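Putative cytoplasmic protein (PDB 2Q02) is of unknown function but binds zinc in a xylose isomerase-like TIM barrel and may act as an isomerase. Local coordinates at residues Ser191-Val196 / Met236-Ile241. Residues are numbered along the deposited sequence; the frame is centred on the assembly and turned at random.
Sequences SAIGLV and MGYRGI
Tyr238 lies between the start of the strand at Ile193-Val196 and its own loop; its ring meets Ile193 and Val196, and its hydroxyl, Tyr238 OH, also comes 3.5 Å from Leu195 CA. Its CG is anti to the backbone N (chi1 -178°), which carries the ring along the loop to Gly240 and Ile241. The ring edge meets Ile193: Tyr238 CE1 is 3.6 Å from Ile193 O, which lies near the ring plane. Ile193 CG2 also touches Tyr238 CE1, and the two side chains cross at about a right angle. Val196 approaches obliquely. Val196 CG2 is 3.6 Å from Tyr238 CZ, and the two side chains run past each other in opposite directions. One ring face is taken by the loop itself, with Gly240 N over its centre.

The phenol oxygen turns back to the loop. Tyr238 OH donates to Ile241 O at 2.8 Å, from above the carbonyl plane. Ile241 O also accepts Val196 N at 3.1 Å, nearly in line with the C=O bond. Two donors thus grip this one carbonyl, one from the strand and one from the loop's own tyrosine. A water adds a second bridge: it donates to Gly194 O and accepts from Ile241 N at 2.7 Å.

Leu195 starts out away from the loop, but its end comes back. Leu195 CD1 packs 3.6 Å from Ile241 CB and also touches Ile241 CG2.

The contact joins the seventh strand of the parallel barrel, 193-198, to the loop that leads from helix 226-235 into the eighth, 242-244. Backbone hydrogen bonds link Val196 to Ala243 of the eighth strand and Leu195 to Leu169 of the sixth, 166-170. Leu195 also neighbours the zinc ligand His197. Helix 226-235, which ends in a Schellman motif at Gly237, contributes Leu233 against Ile193, Val196 and Tyr238.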
ATOM      1  N   SER A 191       5.821  14.249   6.593  1.00 49.18           N
ATOM      2  CA  SER A 191       6.555  13.431   7.533  1.00 49.25           C
ATOM      3  C   SER A 191       5.698  12.304   8.121  1.00 48.03           C
ATOM      4  O   SER A 191       6.245  11.313   8.600  1.00 48.89           O
ATOM      5  CB  SER A 191       7.115  14.316   8.661  1.00 50.41           C
ATOM      6  OG  SER A 191       6.118  14.574   9.646  1.00 56.98           O
ATOM      7  N   ALA A 192       4.374  12.466   8.096  1.00 47.09           N
ATOM      8  CA  ALA A 192       3.426  11.477   8.652  1.00 47.06           C
ATOM      9  C   ALA A 192       2.786  10.607   7.576  1.00 47.18           C
ATOM     10  O   ALA A 192       1.729   9.974   7.814  1.00 46.74           O
ATOM     11  CB  ALA A 192       2.330  12.183   9.433  1.00 46.09           C
ATOM     12  N   ILE A 193       3.407  10.610   6.400  1.00 45.99           N
ATOM     13  CA  ILE A 193       3.062   9.703   5.312  1.00 46.97           C
ATOM     14  C   ILE A 193       4.104   8.591   5.389  1.00 46.75           C
ATOM     15  O   ILE A 193       5.301   8.844   5.174  1.00 46.89           O
ATOM     16  CB  ILE A 193       3.146  10.419   3.930  1.00 46.06           C
ATOM     17  CG1 ILE A 193       1.988  11.394   3.756  1.00 44.79           C
ATOM     18  CG2 ILE A 193       3.126   9.412   2.768  1.00 47.98           C
ATOM     19  CD1 ILE A 193       2.189  12.337   2.586  1.00 49.83           C
ATOM     20  N   GLY A 194       3.669   7.371   5.678  1.00 46.16           N
ATOM     21  CA  GLY A 194       4.614   6.273   5.922  1.00 46.27           C
ATOM     22  C   GLY A 194       4.995   5.458   4.698  1.00 46.34           C
ATOM     23  O   GLY A 194       6.012   4.756   4.699  1.00 44.66           O
ATOM     24  N   LEU A 195       4.151   5.519   3.672  1.00 45.86           N
ATOM     25  CA  LEU A 195       4.396   4.795   2.437  1.00 44.83           C
ATOM     26  C   LEU A 195       3.544   5.374   1.333  1.00 43.77           C
ATOM     27  O   LEU A 195       2.515   5.992   1.605  1.00 41.71           O
ATOM     28  CB  LEU A 195       4.050   3.342   2.644  1.00 44.53           C
ATOM     29  CG  LEU A 195       4.200   2.366   1.496  1.00 42.96           C
ATOM     30  CD1 LEU A 195       5.626   2.252   1.131  1.00 45.09           C
ATOM     31  CD2 LEU A 195       3.644   0.998   1.919  1.00 46.62           C
ATOM     32  N   VAL A 196       3.986   5.190   0.092  1.00 43.61           N
ATOM     33  CA  VAL A 196       3.196   5.601  -1.073  1.00 44.18           C
ATOM     34  C   VAL A 196       3.009   4.412  -2.010  1.00 44.37           C
ATOM     35  O   VAL A 196       3.962   3.669  -2.265  1.00 42.96           O
ATOM     36  CB  VAL A 196       3.837   6.792  -1.836  1.00 44.26           C
ATOM     37  CG1 VAL A 196       3.032   7.141  -3.056  1.00 43.06           C
ATOM     38  CG2 VAL A 196       3.965   8.017  -0.909  1.00 46.78           C
HETATM   39  N   MSE A 236       7.940  18.618  -1.708  1.00 46.51           N
HETATM   40  CA  MSE A 236       7.536  18.870  -0.319  1.00 46.15           C
HETATM   41  C   MSE A 236       8.363  18.080   0.711  1.00 45.91           C
HETATM   42  O   MSE A 236       8.111  18.174   1.918  1.00 46.37           O
HETATM   43  CB  MSE A 236       6.064  18.562  -0.138  1.00 45.19           C
HETATM   44  CG  MSE A 236       5.087  19.436  -0.928  1.00 44.45           C
HETATM   45 SE   MSE A 236       3.271  18.616  -0.746  0.75 49.30          SE
HETATM   46  CE  MSE A 236       3.072  18.720   1.191  1.00 51.43           C
ATOM     47  N   GLY A 237       9.338  17.308   0.228  1.00 45.22           N
ATOM     48  CA  GLY A 237      10.388  16.732   1.072  1.00 44.41           C
ATOM     49  C   GLY A 237      10.247  15.258   1.412  1.00 43.75           C
ATOM     50  O   GLY A 237      10.925  14.776   2.303  1.00 42.22           O
ATOM     51  N   TYR A 238       9.386  14.527   0.709  1.00 44.60           N
ATOM     52  CA  TYR A 238       9.208  13.093   0.992  1.00 45.78           C
ATOM     53  C   TYR A 238      10.451  12.303   0.599  1.00 45.54           C
ATOM     54  O   TYR A 238      10.852  12.349  -0.563  1.00 45.56           O
ATOM     55  CB  TYR A 238       8.001  12.529   0.232  1.00 44.98           C
ATOM     56  CG  TYR A 238       7.698  11.066   0.505  1.00 43.52           C
ATOM     57  CD1 TYR A 238       7.182  10.657   1.726  1.00 46.01           C
ATOM     58  CD2 TYR A 238       7.881  10.099  -0.475  1.00 43.96           C
ATOM     59  CE1 TYR A 238       6.861   9.299   1.977  1.00 45.07           C
ATOM     60  CE2 TYR A 238       7.563   8.746  -0.243  1.00 44.80           C
ATOM     61  CZ  TYR A 238       7.061   8.353   0.983  1.00 44.80           C
ATOM     62  OH  TYR A 238       6.770   7.026   1.223  1.00 41.88           O
ATOM     63  N   ARG A 239      11.017  11.567   1.559  1.00 44.90           N
ATOM     64  CA  ARG A 239      12.152  10.666   1.332  1.00 44.90           C
ATOM     65  C   ARG A 239      11.796   9.205   1.596  1.00 44.71           C
ATOM     66  O   ARG A 239      12.692   8.381   1.781  1.00 44.43           O
ATOM     67  CB  ARG A 239      13.317  11.052   2.258  1.00 45.93           C
ATOM     68  CG  ARG A 239      13.895  12.422   1.995  1.00 48.53           C
ATOM     69  CD  ARG A 239      14.687  12.446   0.681  1.00 53.13           C
ATOM     70  NE  ARG A 239      14.827  13.812   0.176  1.00 56.68           N
ATOM     71  CZ  ARG A 239      14.044  14.386  -0.744  1.00 55.84           C
ATOM     72  NH1 ARG A 239      13.044  13.722  -1.315  1.00 50.98           N
ATOM     73  NH2 ARG A 239      14.280  15.649  -1.109  1.00 54.23           N
ATOM     74  N   GLY A 240      10.498   8.885   1.613  1.00 43.86           N
ATOM     75  CA  GLY A 240      10.028   7.552   1.971  1.00 43.80           C
ATOM     76  C   GLY A 240       9.929   6.630   0.780  1.00 43.54           C
ATOM     77  O   GLY A 240      10.441   6.923  -0.272  1.00 44.39           O
ATOM     78  N   ILE A 241       9.246   5.514   0.951  1.00 43.33           N
ATOM     79  CA  ILE A 241       9.236   4.445  -0.040  1.00 44.24           C
ATOM     80  C   ILE A 241       8.082   4.612  -1.050  1.00 45.71           C
ATOM     81  O   ILE A 241       6.945   4.980  -0.690  1.00 45.92           O
ATOM     82  CB  ILE A 241       9.135   3.059   0.662  1.00 44.62           C
ATOM     83  CG1 ILE A 241      10.379   2.825   1.546  1.00 44.51           C
ATOM     84  CG2 ILE A 241       8.969   1.939  -0.358  1.00 44.85           C
ATOM     85  CD1 ILE A 241      10.284   1.635   2.495  1.00 45.61           C
TER
HETATM   86  O   HOH W   1       8.620   4.998   3.561  1.00 39.12           O